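Local coordinates for periplasmic sugar-binding protein (Chloroflexus aurantiacus, PDB 4RXU), which binds beta-D-glucopyranose and probably serves as the solute-binding component of an ABC-type sugar transporter, at residues A[104-118]-A[121-133]. Numbering follows the deposited sequence. Where two conformers were deposited one is given.
With BGC (beta-D-glucopyranose), chain C.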
loop_
_atom_site.group_PDB
_atom_site.type_symbol
_atom_site.label_atom_id
_atom_site.label_comp_id
_atom_site.label_asym_id
_atom_site.label_seq_id
_atom_site.Cartn_x
_atom_site.Cartn_y
_atom_site.Cartn_z
ATOM N N ALA A 104 -19.107 -4.373 -7.691
ATOM C CA ALA A 104 -19.087 -3.144 -8.476
ATOM C C ALA A 104 -20.232 -3.188 -9.517
ATOM O O ALA A 104 -20.945 -2.216 -9.741
ATOM C CB ALA A 104 -17.723 -2.984 -9.152
ATOM N N GLU A 105 -20.387 -4.341 -10.154
ATOM C CA GLU A 105 -21.416 -4.537 -11.153
ATOM C C GLU A 105 -22.806 -4.401 -10.551
ATOM O O GLU A 105 -23.691 -3.807 -11.174
ATOM C CB GLU A 105 -21.228 -5.886 -11.846
ATOM C CG GLU A 105 -20.014 -5.856 -12.765
ATOM C CD GLU A 105 -19.474 -7.210 -13.166
ATOM O OE1 GLU A 105 -19.982 -8.264 -12.724
ATOM O OE2 GLU A 105 -18.484 -7.195 -13.931
ATOM N N ALA A 106 -22.986 -4.909 -9.335
ATOM C CA ALA A 106 -24.268 -4.776 -8.646
ATOM C C ALA A 106 -24.578 -3.315 -8.348
ATOM O O ALA A 106 -25.719 -2.880 -8.465
ATOM C CB ALA A 106 -24.302 -5.599 -7.359
ATOM N N ALA A 107 -23.566 -2.564 -7.948
ATOM C CA ALA A 107 -23.743 -1.138 -7.705
ATOM C C ALA A 107 -24.124 -0.441 -8.992
ATOM O O ALA A 107 -25.120 0.316 -9.051
ATOM C CB ALA A 107 -22.455 -0.540 -7.145
ATOM N N ARG A 108 -23.342 -0.666 -10.049
ATOM C CA ARG A 108 -23.657 -0.018 -11.343
ATOM C C ARG A 108 -25.075 -0.361 -11.804
ATOM O O ARG A 108 -25.790 0.495 -12.353
ATOM C CB ARG A 108 -22.674 -0.381 -12.462
ATOM C CG ARG A 108 -23.036 0.247 -13.820
ATOM C CD ARG A 108 -22.105 -0.189 -14.933
ATOM N NE ARG A 108 -22.049 -1.638 -14.982
ATOM C CZ ARG A 108 -21.335 -2.339 -15.850
ATOM N NH1 ARG A 108 -20.615 -1.730 -16.783
ATOM N NH2 ARG A 108 -21.347 -3.651 -15.767
ATOM N N ALA A 109 -25.484 -1.603 -11.588
ATOM C CA ALA A 109 -26.788 -2.049 -12.050
ATOM C C ALA A 109 -27.947 -1.361 -11.353
ATOM O O ALA A 109 -29.069 -1.327 -11.881
ATOM C CB ALA A 109 -26.875 -3.557 -11.909
ATOM N N ALA A 110 -27.673 -0.823 -10.168
ATOM C CA ALA A 110 -28.654 -0.091 -9.398
ATOM C C ALA A 110 -28.500 1.418 -9.555
ATOM O O ALA A 110 -29.151 2.174 -8.839
ATOM C CB ALA A 110 -28.576 -0.502 -7.927
ATOM N N GLY A 111 -27.678 1.854 -10.510
ATOM C CA GLY A 111 -27.497 3.268 -10.771
ATOM C C GLY A 111 -26.590 3.958 -9.781
ATOM O O GLY A 111 -26.670 5.171 -9.606
ATOM N N VAL A 112 -25.704 3.174 -9.166
ATOM C CA VAL A 112 -24.775 3.703 -8.193
ATOM C C VAL A 112 -23.409 3.863 -8.841
ATOM O O VAL A 112 -22.899 2.930 -9.468
ATOM C CB VAL A 112 -24.649 2.773 -6.976
ATOM C CG1 VAL A 112 -23.638 3.334 -5.968
ATOM C CG2 VAL A 112 -26.021 2.551 -6.342
ATOM N N LYS A 113 -22.819 5.047 -8.652
ATOM C CA LYS A 113 -21.482 5.338 -9.140
ATOM C C LYS A 113 -20.477 4.632 -8.234
ATOM O O LYS A 113 -20.647 4.540 -7.020
ATOM C CB LYS A 113 -21.191 6.840 -9.173
ATOM C CG LYS A 113 -22.152 7.622 -10.023
ATOM C CD LYS A 113 -21.887 7.415 -11.479
ATOM C CE LYS A 113 -22.814 8.305 -12.284
ATOM N NZ LYS A 113 -22.925 7.711 -13.621
ATOM N N VAL A 114 -19.418 4.153 -8.851
ATOM C CA VAL A 114 -18.413 3.338 -8.176
ATOM C C VAL A 114 -17.048 4.037 -8.206
ATOM O O VAL A 114 -16.421 4.207 -9.274
ATOM C CB VAL A 114 -18.279 1.943 -8.823
ATOM C CG1 VAL A 114 -17.190 1.132 -8.124
ATOM C CG2 VAL A 114 -19.591 1.200 -8.718
ATOM N N ILE A 115 -16.608 4.456 -7.019
ATOM C CA ILE A 115 -15.292 5.041 -6.827
ATOM C C ILE A 115 -14.459 3.976 -6.105
ATOM O O ILE A 115 -14.629 3.708 -4.913
ATOM C CB ILE A 115 -15.347 6.304 -5.967
ATOM C CG1 ILE A 115 -16.281 7.349 -6.597
ATOM C CG2 ILE A 115 -13.939 6.855 -5.754
ATOM C CD1 ILE A 115 -16.424 8.632 -5.797
ATOM N N SER A 116 -13.550 3.355 -6.844
ATOM C CA SER A 116 -12.615 2.430 -6.238
ATOM C C SER A 116 -11.612 3.300 -5.441
ATOM O O SER A 116 -11.185 4.341 -5.922
ATOM C CB SER A 116 -11.937 1.620 -7.338
ATOM O OG SER A 116 -11.328 0.428 -6.877
ATOM N N TYR A 117 -11.300 2.873 -4.222
ATOM C CA TYR A 117 -10.603 3.693 -3.255
ATOM C C TYR A 117 -9.349 2.972 -2.788
ATOM O O TYR A 117 -9.423 1.879 -2.240
ATOM C CB TYR A 117 -11.508 3.960 -2.064
ATOM C CG TYR A 117 -10.866 4.836 -1.003
ATOM C CD1 TYR A 117 -10.756 6.199 -1.159
ATOM C CD2 TYR A 117 -10.354 4.272 0.145
ATOM C CE1 TYR A 117 -10.143 6.981 -0.197
ATOM C CE2 TYR A 117 -9.770 5.048 1.126
ATOM C CZ TYR A 117 -9.655 6.401 0.937
ATOM O OH TYR A 117 -9.046 7.148 1.912
ATOM N N ASP A 118 -8.214 3.615 -3.044
ATOM C CA ASP A 118 -6.866 3.144 -2.719
ATOM C C ASP A 118 -6.443 1.956 -3.567
ATOM O O ASP A 118 -5.386 1.993 -4.180
ATOM C CB ASP A 118 -6.654 2.820 -1.245
ATOM C CG ASP A 118 -5.203 2.641 -0.942
ATOM O OD1 ASP A 118 -4.533 3.679 -0.729
ATOM O OD2 ASP A 118 -4.708 1.480 -0.990
ATOM N N ILE A 121 -10.508 -2.168 -8.073
ATOM C CA ILE A 121 -11.370 -3.276 -8.476
ATOM C C ILE A 121 -11.044 -3.635 -9.913
ATOM O O ILE A 121 -10.978 -2.765 -10.776
ATOM C CB ILE A 121 -12.859 -2.898 -8.366
ATOM C CG1 ILE A 121 -13.195 -2.691 -6.887
ATOM C CG2 ILE A 121 -13.723 -4.002 -8.961
ATOM C CD1 ILE A 121 -14.614 -2.267 -6.598
ATOM N N ARG A 122 -10.860 -4.926 -10.162
ATOM C CA ARG A 122 -10.406 -5.431 -11.447
ATOM C C ARG A 122 -11.428 -6.222 -12.217
ATOM O O ARG A 122 -12.409 -6.696 -11.656
ATOM C CB ARG A 122 -9.155 -6.281 -11.248
ATOM C CG ARG A 122 -7.967 -5.456 -10.773
ATOM C CD ARG A 122 -6.724 -6.316 -10.673
ATOM N NE ARG A 122 -6.116 -6.545 -11.992
ATOM C CZ ARG A 122 -6.101 -7.675 -12.673
ATOM N NH1 ARG A 122 -6.677 -8.782 -12.214
ATOM N NH2 ARG A 122 -5.486 -7.682 -13.857
ATOM N N GLU A 123 -11.180 -6.327 -13.519
ATOM C CA GLU A 123 -11.871 -7.271 -14.424
ATOM C C GLU A 123 -13.353 -6.940 -14.585
ATOM O O GLU A 123 -14.222 -7.818 -14.695
ATOM C CB GLU A 123 -11.673 -8.713 -13.970
ATOM C CG GLU A 123 -10.222 -9.185 -13.944
ATOM C CD GLU A 123 -9.445 -8.999 -15.245
ATOM O OE1 GLU A 123 -10.035 -8.758 -16.314
ATOM O OE2 GLU A 123 -8.202 -9.107 -15.196
ATOM N N THR A 124 -13.622 -5.648 -14.612
ATOM C CA THR A 124 -14.954 -5.125 -14.911
ATOM C C THR A 124 -14.895 -3.700 -15.383
ATOM O O THR A 124 -14.012 -2.927 -15.008
ATOM C CB THR A 124 -15.948 -5.188 -13.723
ATOM O OG1 THR A 124 -17.205 -4.628 -14.131
ATOM C CG2 THR A 124 -15.453 -4.449 -12.502
ATOM N N ASP A 125 -15.873 -3.337 -16.192
ATOM C CA ASP A 125 -15.928 -1.915 -16.565
ATOM C C ASP A 125 -16.844 -1.095 -15.627
ATOM O O ASP A 125 -16.978 0.110 -15.824
ATOM C CB ASP A 125 -16.215 -1.697 -18.051
ATOM C CG ASP A 125 -17.493 -2.309 -18.490
ATOM O OD1 ASP A 125 -18.212 -2.876 -17.645
ATOM O OD2 ASP A 125 -17.776 -2.230 -19.702
ATOM N N ALA A 126 -17.362 -1.740 -14.581
ATOM C CA ALA A 126 -18.196 -1.116 -13.569
ATOM C C ALA A 126 -17.400 -0.351 -12.524
ATOM O O ALA A 126 -17.765 -0.363 -11.366
ATOM C CB ALA A 126 -19.075 -2.171 -12.878
ATOM N N VAL A 127 -16.325 0.310 -12.924
ATOM C CA VAL A 127 -15.614 1.204 -12.021
ATOM C C VAL A 127 -15.592 2.583 -12.676
ATOM O O VAL A 127 -15.093 2.701 -13.806
ATOM C CB VAL A 127 -14.184 0.721 -11.724
ATOM C CG1 VAL A 127 -13.563 1.648 -10.707
ATOM C CG2 VAL A 127 -14.168 -0.729 -11.250
ATOM N N ASP A 128 -16.148 3.600 -12.013
ATOM C CA ASP A 128 -16.230 4.942 -12.617
ATOM C C ASP A 128 -14.957 5.757 -12.414
ATOM O O ASP A 128 -14.495 6.419 -13.330
ATOM C CB ASP A 128 -17.458 5.673 -12.110
ATOM C CG ASP A 128 -18.714 4.949 -12.506
ATOM O OD1 ASP A 128 -18.990 4.881 -13.717
ATOM O OD2 ASP A 128 -19.370 4.380 -11.626
ATOM N N TYR A 129 -14.416 5.705 -11.197
ATOM C CA TYR A 129 -13.204 6.481 -10.818
ATOM C C TYR A 129 -12.362 5.649 -9.890
ATOM O O TYR A 129 -12.871 4.749 -9.195
ATOM C CB TYR A 129 -13.558 7.831 -10.139
ATOM C CG TYR A 129 -14.372 8.673 -11.060
ATOM C CD1 TYR A 129 -13.759 9.461 -12.031
ATOM C CD2 TYR A 129 -15.767 8.586 -11.049
ATOM C CE1 TYR A 129 -14.512 10.175 -12.948
ATOM C CE2 TYR A 129 -16.529 9.287 -11.968
ATOM C CZ TYR A 129 -15.889 10.081 -12.913
ATOM O OH TYR A 129 -16.585 10.817 -13.836
ATOM N N TYR A 130 -11.094 6.008 -9.847
ATOM C CA TYR A 130 -10.134 5.406 -8.932
ATOM C C TYR A 130 -9.354 6.510 -8.187
ATOM O O TYR A 130 -8.547 7.216 -8.787
ATOM C CB TYR A 130 -9.168 4.521 -9.715
ATOM C CG TYR A 130 -8.140 3.777 -8.891
ATOM C CD1 TYR A 130 -8.391 3.345 -7.598
ATOM C CD2 TYR A 130 -6.904 3.484 -9.437
ATOM C CE1 TYR A 130 -7.424 2.643 -6.882
ATOM C CE2 TYR A 130 -5.945 2.769 -8.759
ATOM C CZ TYR A 130 -6.194 2.330 -7.484
ATOM O OH TYR A 130 -5.218 1.615 -6.844
ATOM N N VAL A 131 -9.616 6.627 -6.904
ATOM C CA VAL A 131 -8.910 7.546 -6.028
ATOM C C VAL A 131 -7.757 6.759 -5.418
ATOM O O VAL A 131 -7.954 5.767 -4.737
ATOM C CB VAL A 131 -9.835 8.081 -4.917
ATOM C CG1 VAL A 131 -9.053 8.866 -3.878
ATOM C CG2 VAL A 131 -10.949 8.927 -5.515
ATOM N N THR A 132 -6.547 7.219 -5.696
ATOM C CA THR A 132 -5.344 6.450 -5.397
ATOM C C THR A 132 -4.129 7.326 -5.113
ATOM O O THR A 132 -4.039 8.471 -5.576
ATOM C CB THR A 132 -5.033 5.478 -6.574
ATOM O OG1 THR A 132 -3.954 4.598 -6.244
ATOM C CG2 THR A 132 -4.654 6.239 -7.870
ATOM N N PHE A 133 -3.193 6.753 -4.371
ATOM C CA PHE A 133 -1.833 7.266 -4.362
ATOM C C PHE A 133 -1.075 6.739 -5.573
ATOM O O PHE A 133 -1.477 5.775 -6.233
ATOM C CB PHE A 133 -1.100 6.859 -3.098
ATOM C CG PHE A 133 -1.704 7.409 -1.839
ATOM C CD1 PHE A 133 -1.650 8.762 -1.550
ATOM C CD2 PHE A 133 -2.341 6.555 -0.939
ATOM C CE1 PHE A 133 -2.200 9.246 -0.386
ATOM C CE2 PHE A 133 -2.883 7.044 0.225
ATOM C CZ PHE A 133 -2.806 8.387 0.495
HETATM C C2 BGC C . -2.313 0.060 0.837
HETATM C C3 BGC C . -1.151 0.208 1.798
HETATM C C4 BGC C . -1.324 -0.771 2.950
HETATM C C5 BGC C . -1.557 -2.193 2.437
HETATM C C6 BGC C . -1.899 -3.181 3.530
HETATM C C1 BGC C . -2.241 -1.387 0.380
HETATM O O1 BGC C . -3.094 -1.657 -0.694
HETATM O O2 BGC C . -2.151 0.977 -0.250
HETATM O O3 BGC C . -1.134 1.554 2.266
HETATM O O4 BGC C . -0.097 -0.807 3.705
HETATM O O5 BGC C . -2.606 -2.210 1.488
HETATM O O6 BGC C . -2.948 -2.700 4.374
HETATM O O HOH W 1 -20.437 -2.750 -19.900
HETATM O O HOH W 2 -21.810 3.024 -11.993
HETATM O O HOH W 3 -21.628 5.078 -14.258
HETATM O O HOH W 4 -3.519 4.137 -3.246
#
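The ring of Tyr-130 turns its edge to the 104-118 segment, with Ser-116 O and Asp-118 O near its plane, while Thr-132 CB sits 3.4 Å above one face. With CG anti to the backbone N (chi1 -178°), the ring runs alongside the neighbouring strand, and its OH donates to Asp-118 O (2.7 Å) from well above that carbonyl's plane. A phenylalanine here would probably cost Asp-118 O its phenol donor, leaving Asn-168 and a water as partners. The Arg-108 guanidinium carries Ala-126 CB over one face; in the conformers given, NH1 reaches Asp-125 OD1 (2.8 Å) in a salt bridge, probably not fixed, since both side chains have a second conformer. Strands 113-117 and 129-133, neighbours in the mixed sheet of a periplasmic binding protein fold, pair in parallel, as Ser-116 N to Tyr-129 O (2.8 Å) and Val-131 N to Ser-116 O (2.9 Å) attest. Where the pairing begins, Asp-128 OD2 takes Val-114 N through its anti lone pair (2.8 Å, 166° at the hydrogen). Their C-terminal ends face the glucose pocket: Asp-118 N bonds Val-131 O, so strand pairing helps place the carboxylate whose OD2 accepts from glucose O2 (2.7 Å) while Arg-44 bridges to OD1.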